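Local coordinates for protein probable glutaredoxin ssr2061 (Synechocystis sp., PDB 4MJE) that probably works as a glutathione-disulfide oxidoreductase, reducing low-molecular-weight disulfides and proteins with electrons passed from NADPH by glutathione reductase and glutathione, at residues Met30-Leu35 / Gly79-Ile84; Glu53-Met58 / Arg66-Ile71. The protein carries 1 engineered substitution. All blocks are in the same frame, centred on the assembly; numbering follows the deposited sequence.

Interaction 1 (Met30-Leu35 / Gly79-Ile84). With SO4 (sulfate ion), chain C.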
ATOM      1  N   MET A  30      -7.111   5.117   8.960  1.00  4.39           N
ATOM      2  CA  MET A  30      -8.435   5.063   8.360  1.00  3.56           C
ATOM      3  C   MET A  30      -8.504   5.928   7.095  1.00  3.83           C
ATOM      4  O   MET A  30      -9.084   5.520   6.092  1.00  4.45           O
ATOM      5  CB  MET A  30      -9.468   5.496   9.395  1.00  4.56           C
ATOM      6  CG  MET A  30      -9.685   4.485  10.512  1.00  5.54           C
ATOM      7  SD  MET A  30     -10.495   5.206  11.938  1.00  6.30           S
ATOM      8  CE  MET A  30     -12.094   5.582  11.236  1.00  9.90           C
ATOM      9  N   ARG A  31      -7.885   7.100   7.116  1.00  4.46           N
ATOM     10  CA  ARG A  31      -7.900   7.968   5.946  1.00  5.06           C
ATOM     11  C   ARG A  31      -7.109   7.358   4.778  1.00  5.75           C
ATOM     12  O   ARG A  31      -7.502   7.474   3.611  1.00  5.14           O
ATOM     13  CB  ARG A  31      -7.332   9.343   6.321  1.00  8.37           C
ATOM     14  CG  ARG A  31      -7.497  10.433   5.279  1.00 14.73           C
ATOM     15  CD  ARG A  31      -7.029  11.777   5.789  1.00 19.40           C
ATOM     16  NE  ARG A  31      -7.776  12.155   6.980  1.00 17.88           N
ATOM     17  CZ  ARG A  31      -7.360  13.025   7.896  1.00 19.09           C
ATOM     18  NH1 ARG A  31      -6.190  13.638   7.764  1.00 27.45           N
ATOM     19  NH2 ARG A  31      -8.123  13.277   8.950  1.00 22.79           N
ATOM     20  N   ALA A  32      -5.973   6.733   5.076  1.00  4.93           N
ATOM     21  CA  ALA A  32      -5.145   6.112   4.045  1.00  4.98           C
ATOM     22  C   ALA A  32      -5.892   4.914   3.451  1.00  4.47           C
ATOM     23  O   ALA A  32      -5.906   4.698   2.242  1.00  4.64           O
ATOM     24  CB  ALA A  32      -3.819   5.690   4.640  1.00  3.83           C
ATOM     25  N   LEU A  33      -6.530   4.120   4.305  1.00  4.06           N
ATOM     26  CA  LEU A  33      -7.330   2.992   3.841  1.00  3.54           C
ATOM     27  C   LEU A  33      -8.454   3.451   2.929  1.00  5.11           C
ATOM     28  O   LEU A  33      -8.725   2.807   1.917  1.00  4.79           O
ATOM     29  CB  LEU A  33      -7.911   2.228   5.020  1.00  4.32           C
ATOM     30  CG  LEU A  33      -6.921   1.364   5.810  1.00  4.79           C
ATOM     31  CD1 LEU A  33      -7.566   0.934   7.136  1.00  6.06           C
ATOM     32  CD2 LEU A  33      -6.438   0.164   5.034  1.00  4.05           C
ATOM     33  N   ALA A  34      -9.087   4.568   3.264  1.00  4.82           N
ATOM     34  CA  ALA A  34     -10.153   5.087   2.432  1.00  5.58           C
ATOM     35  C   ALA A  34      -9.658   5.398   1.036  1.00  6.07           C
ATOM     36  O   ALA A  34     -10.333   5.088   0.064  1.00  6.28           O
ATOM     37  CB  ALA A  34     -10.755   6.312   3.050  1.00  6.60           C
ATOM     38  N   LEU A  35      -8.486   6.003   0.926  1.00  5.01           N
ATOM     39  CA  LEU A  35      -7.945   6.353  -0.375  1.00  4.66           C
ATOM     40  C   LEU A  35      -7.654   5.099  -1.218  1.00  5.99           C
ATOM     41  O   LEU A  35      -7.997   5.034  -2.406  1.00  6.38           O
ATOM     42  CB  LEU A  35      -6.681   7.192  -0.219  1.00  6.55           C
ATOM     43  CG  LEU A  35      -6.071   7.706  -1.530  1.00  5.89           C
ATOM     44  CD1 LEU A  35      -7.062   8.505  -2.390  1.00  9.62           C
ATOM     45  CD2 LEU A  35      -4.868   8.546  -1.225  1.00  7.90           C
ATOM     46  N   GLY A  79       5.690   5.829   2.432  1.00  7.03           N
ATOM     47  CA  GLY A  79       5.531   6.706   3.572  1.00  8.11           C
ATOM     48  C   GLY A  79       4.208   6.494   4.246  1.00  7.38           C
ATOM     49  O   GLY A  79       3.683   5.378   4.298  1.00  8.59           O
ATOM     50  N   GLY A  80       3.653   7.580   4.754  1.00  7.58           N
ATOM     51  CA  GLY A  80       2.444   7.551   5.553  1.00  7.12           C
ATOM     52  C   GLY A  80       1.232   8.088   4.843  1.00  5.14           C
ATOM     53  O   GLY A  80       1.185   8.157   3.621  1.00  6.69           O
ATOM     54  N   CYS A  81       0.237   8.459   5.634  1.00  6.37           N
ATOM     55  CA  CYS A  81      -1.013   8.973   5.095  1.00  6.95           C
ATOM     56  C   CYS A  81      -0.782  10.266   4.304  1.00  7.07           C
ATOM     57  O   CYS A  81      -1.242  10.407   3.181  1.00  6.67           O
ATOM     58  CB  CYS A  81      -2.031   9.159   6.228  1.00  7.34           C
ATOM     59  SG  CYS A  81      -3.621   9.797   5.698  1.00  9.55           S
ATOM     60  N   ASP A  82      -0.067  11.209   4.901  1.00  8.51           N
ATOM     61  CA  ASP A  82       0.210  12.460   4.206  1.00  8.74           C
ATOM     62  C   ASP A  82       0.948  12.211   2.900  1.00  7.30           C
ATOM     63  O   ASP A  82       0.656  12.844   1.882  1.00  7.53           O
ATOM     64  CB  ASP A  82       0.962  13.453   5.097  1.00 11.00           C
ATOM     65  CG  ASP A  82       0.047  14.113   6.117  1.00 15.68           C
ATOM     66  OD1 ASP A  82      -1.122  13.684   6.249  1.00 17.57           O
ATOM     67  OD2 ASP A  82       0.496  15.060   6.797  1.00 24.06           O
ATOM     68  N   ASP A  83       1.853  11.244   2.894  1.00  7.12           N
ATOM     69  CA  ASP A  83       2.631  10.997   1.696  1.00  8.46           C
ATOM     70  C   ASP A  83       1.780  10.474   0.564  1.00  7.05           C
ATOM     71  O   ASP A  83       1.938  10.913  -0.563  1.00  8.05           O
ATOM     72  CB  ASP A  83       3.787  10.043   1.986  1.00  8.32           C
ATOM     73  CG  ASP A  83       4.784  10.634   2.957  1.00 12.94           C
ATOM     74  OD1 ASP A  83       5.145  11.824   2.804  1.00 16.07           O
ATOM     75  OD2 ASP A  83       5.166   9.942   3.919  1.00 13.16           O
ATOM     76  N   ILE A  84       0.879   9.553   0.857  0.52  6.71           N
ATOM     77  CA  ILE A  84       0.077   9.002  -0.209  0.52  5.25           C
ATOM     78  C   ILE A  84      -0.912  10.036  -0.760  0.52  5.73           C
ATOM     79  O   ILE A  84      -1.100  10.148  -1.977  0.52  5.07           O
ATOM     80  CB  ILE A  84      -0.603   7.690   0.221  0.52  4.54           C
ATOM     81  CG1 ILE A  84      -1.163   6.986  -1.011  0.52  7.07           C
ATOM     82  CG2 ILE A  84      -1.689   7.917   1.269  0.52  9.62           C
ATOM     83  CD1 ILE A  84      -1.563   5.538  -0.765  0.52  4.40           C
TER
HETATM   84  S   SO4 C 102       0.928  10.632   8.466  1.00 31.38           S
HETATM   85  O1  SO4 C 102       0.960   9.178   8.291  1.00 17.94           O
HETATM   86  O2  SO4 C 102       1.656  11.000   9.679  1.00 29.73           O
HETATM   87  O3  SO4 C 102       1.527  11.271   7.300  1.00 33.93           O
HETATM   88  O4  SO4 C 102      -0.454  11.082   8.624  1.00 42.66           O
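With SG anti to the backbone N (chi1 180°), Cys-81 lays its thiol against the start of Arg-31, SG lying 3.8 Å from Arg-31 CB, across the gap between two helices on one side of the thioredoxin-fold sheet. The aliphatic part of that arginine follows the sulfur out as far as CD. Ala-32 CB meets Cys-81 CB at 4.2 Å, and the CA atoms of these two residues, 5.1 Å apart, are the nearest pair across the two segments. One turn further in, Leu-35 also holds CG anti to its N (chi1 -176°), which sends the branch straight at Ile-84; the two side chains meet tip to tip, Leu-35 CD2 reaching Ile-84 CG1 at 4.0 Å. Leu-93 of the C-terminal helix touches both, and Pro-69, preceded by a cis peptide bond, packs on Ala-32 and Cys-81.

Towards the surface the contact turns polar. Gly-80 is the N-cap of helix 81-89, and its N-H is accepted by the carboxylate of Asp-83, Gly-80 N to Asp-83 OD2 being 2.9 Å, with OD2 met on its anti side. The next two amides point into a sulfate, probably from the crystallisation liquor. Its position suits an anion, since the helix N terminus would favour negative charge, and in related glutaredoxins the equivalent amides take the gamma-glutamyl carboxylate of glutathione. Arg-31 NH1 stands 5.3 Å from Asp-82 OD1, so any attraction is probably long-range. The sulfate is gripped by a pair of bonds, Cys-81 N to its O1 at 2.8 Å and Asp-82 N to its O3 at 2.9 Å.

Interaction 2 (Glu53-Met58 / Arg66-Ile71)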
ATOM      1  N   GLU A  53       5.699  -6.782  18.243  1.00  9.05           N
ATOM      2  CA  GLU A  53       6.630  -7.484  17.358  1.00 10.29           C
ATOM      3  C   GLU A  53       6.431  -7.062  15.907  1.00  7.72           C
ATOM      4  O   GLU A  53       7.402  -6.824  15.175  1.00  7.03           O
ATOM      5  CB  GLU A  53       6.476  -9.008  17.478  1.00 10.49           C
ATOM      6  CG  GLU A  53       7.042  -9.587  18.773  1.00 19.43           C
ATOM      7  CD  GLU A  53       6.723 -11.066  18.986  1.00 26.76           C
ATOM      8  OE1 GLU A  53       5.862 -11.624  18.268  1.00 22.11           O
ATOM      9  OE2 GLU A  53       7.341 -11.675  19.889  1.00 23.32           O
ATOM     10  N   ALA A  54       5.173  -6.948  15.494  1.00  6.80           N
ATOM     11  CA  ALA A  54       4.880  -6.551  14.131  1.00  6.51           C
ATOM     12  C   ALA A  54       5.268  -5.091  13.905  1.00  5.78           C
ATOM     13  O   ALA A  54       5.713  -4.734  12.815  1.00  6.50           O
ATOM     14  CB  ALA A  54       3.421  -6.784  13.790  1.00  9.91           C
ATOM     15  N   ARG A  55       5.127  -4.245  14.924  1.00  6.08           N
ATOM     16  CA  ARG A  55       5.581  -2.868  14.793  1.00  6.41           C
ATOM     17  C   ARG A  55       7.094  -2.788  14.570  1.00  6.29           C
ATOM     18  O   ARG A  55       7.585  -1.964  13.812  1.00  6.72           O
ATOM     19  CB  ARG A  55       5.211  -2.047  16.025  1.00  6.74           C
ATOM     20  CG  ARG A  55       5.400  -0.555  15.842  1.00  7.24           C
ATOM     21  CD  ARG A  55       4.244   0.044  15.074  1.00  9.26           C
ATOM     22  NE  ARG A  55       3.072   0.079  15.940  1.00  8.55           N
ATOM     23  CZ  ARG A  55       2.569   1.166  16.522  1.00  6.48           C
ATOM     24  NH1 ARG A  55       3.036   2.383  16.261  1.00  6.84           N
ATOM     25  NH2 ARG A  55       1.544   1.041  17.360  1.00  8.79           N
ATOM     26  N   GLU A  56       7.851  -3.650  15.238  1.00  7.50           N
ATOM     27  CA  GLU A  56       9.299  -3.647  15.046  1.00  7.28           C
ATOM     28  C   GLU A  56       9.684  -4.196  13.658  1.00  8.17           C
ATOM     29  O   GLU A  56      10.633  -3.725  13.046  1.00  8.47           O
ATOM     30  CB  GLU A  56       9.971  -4.447  16.163  1.00  9.14           C
ATOM     31  CG  GLU A  56       9.773  -3.901  17.595  1.00 12.47           C
ATOM     32  CD  GLU A  56       9.742  -2.403  17.682  1.00 26.91           C
ATOM     33  OE1 GLU A  56      10.645  -1.768  17.114  1.00 36.35           O
ATOM     34  OE2 GLU A  56       8.815  -1.875  18.326  1.00 34.60           O
ATOM     35  N   ALA A  57       8.949  -5.179  13.150  1.00  6.64           N
ATOM     36  CA  ALA A  57       9.161  -5.647  11.781  1.00  6.45           C
ATOM     37  C   ALA A  57       8.870  -4.511  10.817  1.00  6.09           C
ATOM     38  O   ALA A  57       9.637  -4.290   9.882  1.00  6.62           O
ATOM     39  CB  ALA A  57       8.271  -6.851  11.471  1.00  7.17           C
ATOM     40  N   MET A  58       7.770  -3.795  11.043  1.00  5.69           N
ATOM     41  CA  MET A  58       7.451  -2.631  10.221  1.00  5.45           C
ATOM     42  C   MET A  58       8.579  -1.606  10.253  1.00  6.44           C
ATOM     43  O   MET A  58       9.028  -1.141   9.202  1.00  6.25           O
ATOM     44  CB  MET A  58       6.172  -1.964  10.728  1.00  6.26           C
ATOM     45  CG  MET A  58       5.716  -0.807   9.872  1.00  5.10           C
ATOM     46  SD  MET A  58       4.391   0.127  10.645  1.00  5.82           S
ATOM     47  CE  MET A  58       5.328   1.134  11.800  1.00  6.07           C
ATOM     48  N   ARG A  66       8.028   4.142  13.459  1.00  7.38           N
ATOM     49  CA  ARG A  66       6.945   3.403  14.102  1.00  6.92           C
ATOM     50  C   ARG A  66       5.625   4.156  14.016  1.00  6.73           C
ATOM     51  O   ARG A  66       4.608   3.687  14.533  1.00  7.27           O
ATOM     52  CB  ARG A  66       7.291   3.116  15.558  1.00  8.62           C
ATOM     53  CG  ARG A  66       8.457   2.163  15.701  1.00 11.16           C
ATOM     54  CD  ARG A  66       8.839   1.953  17.137  1.00 13.92           C
ATOM     55  NE  ARG A  66       9.984   1.054  17.212  1.00 14.48           N
ATOM     56  CZ  ARG A  66      11.255   1.439  17.108  1.00 14.51           C
ATOM     57  NH1 ARG A  66      11.582   2.717  16.968  1.00 16.81           N
ATOM     58  NH2 ARG A  66      12.217   0.530  17.165  1.00 19.37           N
ATOM     59  N   SER A  67       5.628   5.323  13.378  1.00  6.78           N
ATOM     60  CA  SER A  67       4.377   6.046  13.132  1.00  6.35           C
ATOM     61  C   SER A  67       3.503   5.215  12.198  1.00  5.54           C
ATOM     62  O   SER A  67       4.014   4.368  11.450  1.00  6.29           O
ATOM     63  CB  SER A  67       4.651   7.435  12.541  1.00  6.94           C
ATOM     64  OG  SER A  67       5.306   7.341  11.281  1.00 10.02           O
ATOM     65  N   LEU A  68       2.196   5.460  12.238  1.00  5.34           N
ATOM     66  CA  LEU A  68       1.241   4.734  11.405  1.00  5.01           C
ATOM     67  C   LEU A  68       0.430   5.705  10.560  1.00  4.76           C
ATOM     68  O   LEU A  68       0.183   6.831  10.953  1.00  5.78           O
ATOM     69  CB  LEU A  68       0.275   3.940  12.287  1.00  4.55           C
ATOM     70  CG  LEU A  68       0.911   2.846  13.135  1.00  5.65           C
ATOM     71  CD1 LEU A  68      -0.095   2.301  14.123  1.00  6.57           C
ATOM     72  CD2 LEU A  68       1.466   1.754  12.232  1.00  7.85           C
ATOM     73  N   PRO A  69       0.000   5.284   9.376  1.00  4.33           N
ATOM     74  CA  PRO A  69       0.310   4.019   8.716  1.00  3.82           C
ATOM     75  C   PRO A  69       1.685   4.056   8.056  1.00  3.96           C
ATOM     76  O   PRO A  69       2.310   5.107   7.956  1.00  5.03           O
ATOM     77  CB  PRO A  69      -0.772   3.937   7.629  1.00  4.86           C
ATOM     78  CG  PRO A  69      -0.992   5.346   7.269  1.00  5.75           C
ATOM     79  CD  PRO A  69      -0.911   6.109   8.568  1.00  5.76           C
ATOM     80  N   GLN A  70       2.132   2.904   7.556  1.00  3.89           N
ATOM     81  CA  GLN A  70       3.280   2.855   6.632  1.00  4.36           C
ATOM     82  C   GLN A  70       2.853   2.065   5.398  1.00  4.09           C
ATOM     83  O   GLN A  70       2.270   0.982   5.516  1.00  4.67           O
ATOM     84  CB  GLN A  70       4.527   2.222   7.271  1.00  5.11           C
ATOM     85  CG  GLN A  70       5.039   2.961   8.508  1.00  6.87           C
ATOM     86  CD  GLN A  70       5.552   4.337   8.193  1.00  5.82           C
ATOM     87  OE1 GLN A  70       5.878   4.640   7.041  1.00  7.55           O
ATOM     88  NE2 GLN A  70       5.617   5.193   9.206  1.00  7.77           N
ATOM     89  N   ILE A  71       3.135   2.625   4.234  1.00  4.65           N
ATOM     90  CA  ILE A  71       2.684   2.096   2.963  1.00  5.63           C
ATOM     91  C   ILE A  71       3.865   1.760   2.081  1.00  4.12           C
ATOM     92  O   ILE A  71       4.805   2.523   1.995  1.00  4.50           O
ATOM     93  CB  ILE A  71       1.788   3.139   2.255  1.00  8.18           C
ATOM     94  CG1 ILE A  71       0.544   3.413   3.104  1.00  9.19           C
ATOM     95  CG2 ILE A  71       1.384   2.685   0.859  1.00  6.90           C
ATOM     96  CD1 ILE A  71      -0.009   4.796   2.933  1.00 11.62           C
TER
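Met-58 drives its thioether into the bend of chain 66-71, and this is the close-fitting half of the contact. Its SD lies 3.6 Å from Gln-70 CG and 3.7 Å from Leu-68 CD2, while the turn at chi3 (80°) swings CE round to the backbone, 3.5 Å from Ser-67 O. The methionine and glutamine chains cross at about a right angle. That same Ser-67 carbonyl accepts Gln-70 NE2, which arrives from above the carbonyl plane, and OE1 of the glutamine is taken by His-77, so the amide is held at both ends.

Arg-55, partly exposed, joins the close-fitting part to the outer one. Its chain bends at chi2 and chi3, bringing NH1 to Arg-66 O at 2.7 Å; the acceptor lies in the guanidinium plane, and the bond comes in nearly along the C=O axis. Leu-68 CD1 covers one face of the same guanidinium, off-centre, and Trp-23 also touches both side chains.

Toward solvent, contact is mainly by charge, although the two arginine chains also cross, Arg-55 CG lying 4.1 Å from Arg-66 CG. Arg-66 extends from CG to NE and grips Glu-56 side-on, with NH2 and NE converging on OE1 at 2.8 and 2.9 Å. A weak bond runs from NE to OE2. The carboxylate and guanidinium planes differ by 32°, so the pair is skewed and not the flat double bridge of two oxygens facing two nitrogens.

In this thioredoxin fold Arg-66, Ser-67 and Leu-68 lead into Pro-69, which follows a cis peptide bond, and Leu-68 touches Cys-29, one of two cysteines thought, from relatives, to be redox-active. The Glu-56 carboxylate probably balances the charge of Arg-66, while Arg-55 spends an N-H on a neutral carbonyl: charged groups tie 66-68 to the helix outside, thioether contacts inside.

Overall arrangement
From the N terminus the chain lays down strand 18-22 and then helix 27-39, which carries the first half of interaction 1. It next adds strand 44-47 at the sheet's edge and reaches helix 52-61. After a short connection, interaction 2 closes a small loop by bringing 66-71 back onto that helix. The hairpin of strands 70-73 and 76-79 then leads to helix 81-89, where interaction 1 closes the larger loop, with interaction 2 nested inside it. Their centres lie 14 Å apart, and they meet where Gly-79 O lies 2.8 Å from Ile-71 N, a probable hydrogen bond between the hairpin strands.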